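Local coordinates for alcohol dehydrogenase superfamily protein (Novosphingobium aromaticivorans, PDB 3GAZ), which probably acts as an NADP-dependent oxidoreductase of the zinc-type alcohol dehydrogenase (medium-chain) superfamily, its substrate not being established, at residues 155-160 against 226-231; 231-236 against 261-266. All coordinates share one frame; numbering follows the deposited sequence.

Contact 1 of 2, residues 155-160 against 226-231; sequences LIQGGG and GPVLDA
Q157, the last residue of strand 153-157, meets V228 in the first turn of helix 227-235, and this pair carries most of a small contact burying 113 Å².

The apolar part is methyl against methylene. V228 CG1 sits 3.6 Å from Q157 CB and 4.0 Å from Q157 CG, so a single branch of the valine rests alongside the start of the glutamine chain, the two side chains running past each other in opposite directions. V228 sends that branch to the strand because CG1 lies anti to the backbone N (chi1 -178°). A valine suits the place because its short branch offers a methyl to the glutamine methylenes.

No hydrogen bond joins the two segments; the polar end of Q157 is satisfied by residues outside them. Q157 bends at chi2 (-83°), which carries its amide along the helix toward A231, where NE2 passes A231 CB at 4.2 Å, a loose contact that the small methyl permits. OE1 is hydrogen-bonded to T181 OG1, while NE2 makes weak hydrogen bonds to S232 OG and to Y207 OH. The buried amide is thus held mainly through OE1, and the three bonds together probably limit its rotation.

Backbone conformation suits glycine at G158, which leaves the strand with positive phi (91°), where a side chain would press on the preceding carbonyl oxygen.

Helix 227-235, which follows the adjacent strand 217-222, here packs beside the C-terminal end of strand 153-157, as in a Rossmann fold; the GxGxxG-like turn that includes G159 is consistent with dinucleotide binding.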
loop_
_atom_site.group_PDB
_atom_site.type_symbol
_atom_site.label_atom_id
_atom_site.label_comp_id
_atom_site.label_asym_id
_atom_site.label_seq_id
_atom_site.Cartn_x
_atom_site.Cartn_y
_atom_site.Cartn_z
ATOM N N LEU A 155 13.142 -28.517 -15.754
ATOM C CA LEU A 155 11.805 -28.742 -16.283
ATOM C C LEU A 155 10.931 -27.540 -15.942
ATOM O O LEU A 155 10.733 -27.224 -14.765
ATOM C CB LEU A 155 11.188 -29.997 -15.662
ATOM C CG LEU A 155 9.716 -30.233 -16.016
ATOM C CD1 LEU A 155 9.588 -30.509 -17.510
ATOM C CD2 LEU A 155 9.162 -31.389 -15.197
ATOM N N ILE A 156 10.431 -26.860 -16.967
ATOM C CA ILE A 156 9.559 -25.712 -16.760
ATOM C C ILE A 156 8.127 -26.156 -17.021
ATOM O O ILE A 156 7.802 -26.583 -18.127
ATOM C CB ILE A 156 9.883 -24.550 -17.731
ATOM C CG1 ILE A 156 11.333 -24.099 -17.557
ATOM C CG2 ILE A 156 8.917 -23.389 -17.483
ATOM C CD1 ILE A 156 11.651 -23.562 -16.177
ATOM N N GLN A 157 7.279 -26.066 -15.998
ATOM C CA GLN A 157 5.871 -26.444 -16.115
ATOM C C GLN A 157 5.080 -25.238 -16.616
ATOM O O GLN A 157 4.958 -24.236 -15.910
ATOM C CB GLN A 157 5.330 -26.885 -14.751
ATOM C CG GLN A 157 6.103 -28.040 -14.128
ATOM C CD GLN A 157 5.659 -29.398 -14.642
ATOM O OE1 GLN A 157 5.432 -29.582 -15.838
ATOM N NE2 GLN A 157 5.540 -30.364 -13.735
ATOM N N GLY A 158 4.541 -25.341 -17.829
ATOM C CA GLY A 158 3.786 -24.243 -18.411
ATOM C C GLY A 158 4.709 -23.336 -19.207
ATOM O O GLY A 158 4.693 -22.114 -19.045
ATOM N N GLY A 159 5.506 -23.948 -20.081
ATOM C CA GLY A 159 6.472 -23.222 -20.888
ATOM C C GLY A 159 5.955 -22.151 -21.833
ATOM O O GLY A 159 6.715 -21.287 -22.246
ATOM N N GLY A 160 4.677 -22.213 -22.192
ATOM C CA GLY A 160 4.123 -21.211 -23.085
ATOM C C GLY A 160 3.577 -20.002 -22.340
ATOM O O GLY A 160 3.322 -18.962 -22.948
ATOM N N GLY A 226 -1.233 -25.550 -7.887
ATOM C CA GLY A 226 -2.227 -26.587 -7.686
ATOM C C GLY A 226 -1.684 -27.978 -7.952
ATOM O O GLY A 226 -0.634 -28.339 -7.433
ATOM N N PRO A 227 -2.387 -28.788 -8.758
ATOM C CA PRO A 227 -1.945 -30.151 -9.078
ATOM C C PRO A 227 -0.605 -30.185 -9.805
ATOM O O PRO A 227 0.134 -31.166 -9.718
ATOM C CB PRO A 227 -3.078 -30.686 -9.951
ATOM C CG PRO A 227 -4.283 -29.931 -9.450
ATOM C CD PRO A 227 -3.733 -28.531 -9.301
ATOM N N VAL A 228 -0.292 -29.116 -10.531
ATOM C CA VAL A 228 0.963 -29.058 -11.271
ATOM C C VAL A 228 2.154 -29.064 -10.308
ATOM O O VAL A 228 3.237 -29.550 -10.647
ATOM C CB VAL A 228 1.028 -27.796 -12.172
ATOM C CG1 VAL A 228 2.325 -27.787 -12.959
ATOM C CG2 VAL A 228 -0.172 -27.775 -13.127
ATOM N N LEU A 229 1.955 -28.520 -9.110
ATOM C CA LEU A 229 3.032 -28.497 -8.125
ATOM C C LEU A 229 3.278 -29.921 -7.633
ATOM O O LEU A 229 4.425 -30.338 -7.435
ATOM C CB LEU A 229 2.673 -27.582 -6.951
ATOM C CG LEU A 229 3.713 -27.534 -5.829
ATOM C CD1 LEU A 229 5.087 -27.215 -6.410
ATOM C CD2 LEU A 229 3.305 -26.488 -4.801
ATOM N N ASP A 230 2.199 -30.673 -7.439
ATOM C CA ASP A 230 2.326 -32.061 -6.998
ATOM C C ASP A 230 3.075 -32.848 -8.076
ATOM O O ASP A 230 3.927 -33.679 -7.776
ATOM C CB ASP A 230 0.947 -32.686 -6.769
ATOM C CG ASP A 230 0.164 -31.986 -5.678
ATOM O OD1 ASP A 230 0.691 -31.863 -4.554
ATOM O OD2 ASP A 230 -0.980 -31.563 -5.945
ATOM N N ALA A 231 2.749 -32.582 -9.336
ATOM C CA ALA A 231 3.405 -33.264 -10.445
ATOM C C ALA A 231 4.892 -32.911 -10.452
ATOM O O ALA A 231 5.736 -33.731 -10.810
ATOM C CB ALA A 231 2.752 -32.860 -11.771
#

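Contact 2 of 2, residues 231-236 against 261-266; sequences ASFSAV and ATYSGV
A261, just before strand 262-265, puts its CB 4.2 Å from V236 CG1, a simple methyl contact where the chain leaves helix 227-235. V236 holds CG1 between its backbone N and carbonyl carbon (chi1 72°), the position that brings this branch to the alanine. A methyl is enough for this contact, and L256 of helix 254-258 also touches A261.

Y263, two residues on, again faces the helix and carries the aromatic part of the contact. With CG anti to the backbone N (chi1 167°), its ring reaches across to F233, forming an offset edge-to-face pair: centroids 5.8 Å apart, planes at 80°, the edge of F233 directed at the tyrosine face. Y263 CD1, 3.8 Å from F233 CE1, lies near the plane of the phenylalanine ring, at its edge. Large flat side chains suit this site, since they can bridge a helix and a strand whose backbones stay well apart. L256 touches both aromatic side chains, and V242 of the neighbouring strand 240-244 lies against F233 and V236.

The helix thus packs on one face of the parallel sheet near 262-265, one of its two outermost strands within the chain, as in the helix layers of a Rossmann-fold domain.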
loop_
_atom_site.group_PDB
_atom_site.type_symbol
_atom_site.label_atom_id
_atom_site.label_comp_id
_atom_site.label_asym_id
_atom_site.label_seq_id
_atom_site.Cartn_x
_atom_site.Cartn_y
_atom_site.Cartn_z
ATOM N N ALA A 231 2.749 -32.582 -9.336
ATOM C CA ALA A 231 3.405 -33.264 -10.445
ATOM C C ALA A 231 4.892 -32.911 -10.452
ATOM O O ALA A 231 5.736 -33.731 -10.810
ATOM C CB ALA A 231 2.752 -32.860 -11.771
ATOM N N SER A 232 5.203 -31.684 -10.044
ATOM C CA SER A 232 6.585 -31.222 -9.995
ATOM C C SER A 232 7.363 -32.010 -8.944
ATOM O O SER A 232 8.532 -32.343 -9.143
ATOM C CB SER A 232 6.630 -29.727 -9.665
ATOM O OG SER A 232 5.958 -28.970 -10.664
ATOM N N PHE A 233 6.716 -32.296 -7.818
ATOM C CA PHE A 233 7.361 -33.062 -6.759
ATOM C C PHE A 233 7.651 -34.458 -7.303
ATOM O O PHE A 233 8.613 -35.108 -6.903
ATOM C CB PHE A 233 6.448 -33.187 -5.533
ATOM C CG PHE A 233 6.251 -31.901 -4.761
ATOM C CD1 PHE A 233 7.065 -30.794 -4.977
ATOM C CD2 PHE A 233 5.288 -31.832 -3.760
ATOM C CE1 PHE A 233 6.918 -29.631 -4.207
ATOM C CE2 PHE A 233 5.132 -30.676 -2.985
ATOM C CZ PHE A 233 5.955 -29.578 -3.207
ATOM N N SER A 234 6.802 -34.910 -8.218
ATOM C CA SER A 234 6.949 -36.231 -8.812
ATOM C C SER A 234 8.078 -36.300 -9.847
ATOM O O SER A 234 8.755 -37.323 -9.970
ATOM C CB SER A 234 5.620 -36.649 -9.450
ATOM O OG SER A 234 5.710 -37.940 -10.020
ATOM N N ALA A 235 8.295 -35.206 -10.569
ATOM C CA ALA A 235 9.325 -35.149 -11.607
ATOM C C ALA A 235 10.738 -34.797 -11.139
ATOM O O ALA A 235 11.706 -35.026 -11.866
ATOM C CB ALA A 235 8.894 -34.162 -12.690
ATOM N N VAL A 236 10.866 -34.239 -9.937
ATOM C CA VAL A 236 12.176 -33.837 -9.428
ATOM C C VAL A 236 13.088 -35.019 -9.084
ATOM O O VAL A 236 12.630 -36.060 -8.613
ATOM C CB VAL A 236 12.023 -32.903 -8.185
ATOM C CG1 VAL A 236 11.535 -33.695 -6.977
ATOM C CG2 VAL A 236 13.339 -32.197 -7.890
ATOM N N ALA A 261 14.426 -34.288 -1.251
ATOM C CA ALA A 261 14.465 -33.120 -2.117
ATOM C C ALA A 261 14.132 -31.814 -1.409
ATOM O O ALA A 261 13.782 -31.799 -0.228
ATOM C CB ALA A 261 13.520 -33.333 -3.295
ATOM N N THR A 262 14.219 -30.719 -2.158
ATOM C CA THR A 262 13.965 -29.395 -1.613
ATOM C C THR A 262 12.945 -28.583 -2.419
ATOM O O THR A 262 12.833 -28.743 -3.635
ATOM C CB THR A 262 15.298 -28.613 -1.528
ATOM O OG1 THR A 262 16.237 -29.353 -0.733
ATOM C CG2 THR A 262 15.084 -27.253 -0.904
ATOM N N TYR A 263 12.204 -27.719 -1.726
ATOM C CA TYR A 263 11.197 -26.856 -2.347
ATOM C C TYR A 263 11.353 -25.416 -1.846
ATOM O O TYR A 263 11.636 -25.192 -0.672
ATOM C CB TYR A 263 9.781 -27.351 -2.015
ATOM C CG TYR A 263 8.698 -26.339 -2.344
ATOM C CD1 TYR A 263 8.283 -26.129 -3.659
ATOM C CD2 TYR A 263 8.142 -25.539 -1.344
ATOM C CE1 TYR A 263 7.338 -25.144 -3.972
ATOM C CE2 TYR A 263 7.208 -24.547 -1.642
ATOM C CZ TYR A 263 6.812 -24.354 -2.954
ATOM O OH TYR A 263 5.902 -23.363 -3.248
ATOM N N SER A 264 11.173 -24.443 -2.737
ATOM C CA SER A 264 11.270 -23.031 -2.359
ATOM C C SER A 264 10.118 -22.260 -2.981
ATOM O O SER A 264 9.731 -22.521 -4.121
ATOM C CB SER A 264 12.588 -22.414 -2.842
ATOM O OG SER A 264 13.710 -23.024 -2.237
ATOM N N GLY A 265 9.569 -21.309 -2.234
ATOM C CA GLY A 265 8.474 -20.516 -2.758
ATOM C C GLY A 265 8.980 -19.232 -3.387
ATOM O O GLY A 265 10.084 -18.783 -3.081
ATOM N N VAL A 266 8.179 -18.643 -4.270
ATOM C CA VAL A 266 8.549 -17.391 -4.928
ATOM C C VAL A 266 7.392 -16.408 -4.783
ATOM O O VAL A 266 6.247 -16.747 -5.078
ATOM C CB VAL A 266 8.832 -17.594 -6.439
ATOM C CG1 VAL A 266 9.152 -16.248 -7.094
ATOM C CG2 VAL A 266 9.998 -18.558 -6.629
#

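Overall arrangement
Helix 227-235 joins the two contacts: its first turns meet strand 153-157 in contact 1 and its last turn, with V236 beyond it, meets segment 261-266 in contact 2. A231 belongs to both but touches across only contact 1, and the contact centres are 10 Å apart. Both strands belong to one parallel sheet, with strands 217-222 and 240-244 between them, and side chains on different flanks of the helix reach toward inner strand 153-157 and outer strand 262-265. The contacts also touch directly: L155 CD2 packs 3.7 Å from A235 CB, and L229 CD1 lies 3.9 Å from Y263 CE1. The glycine-rich turn in contact 1 is consistent with an NADP site.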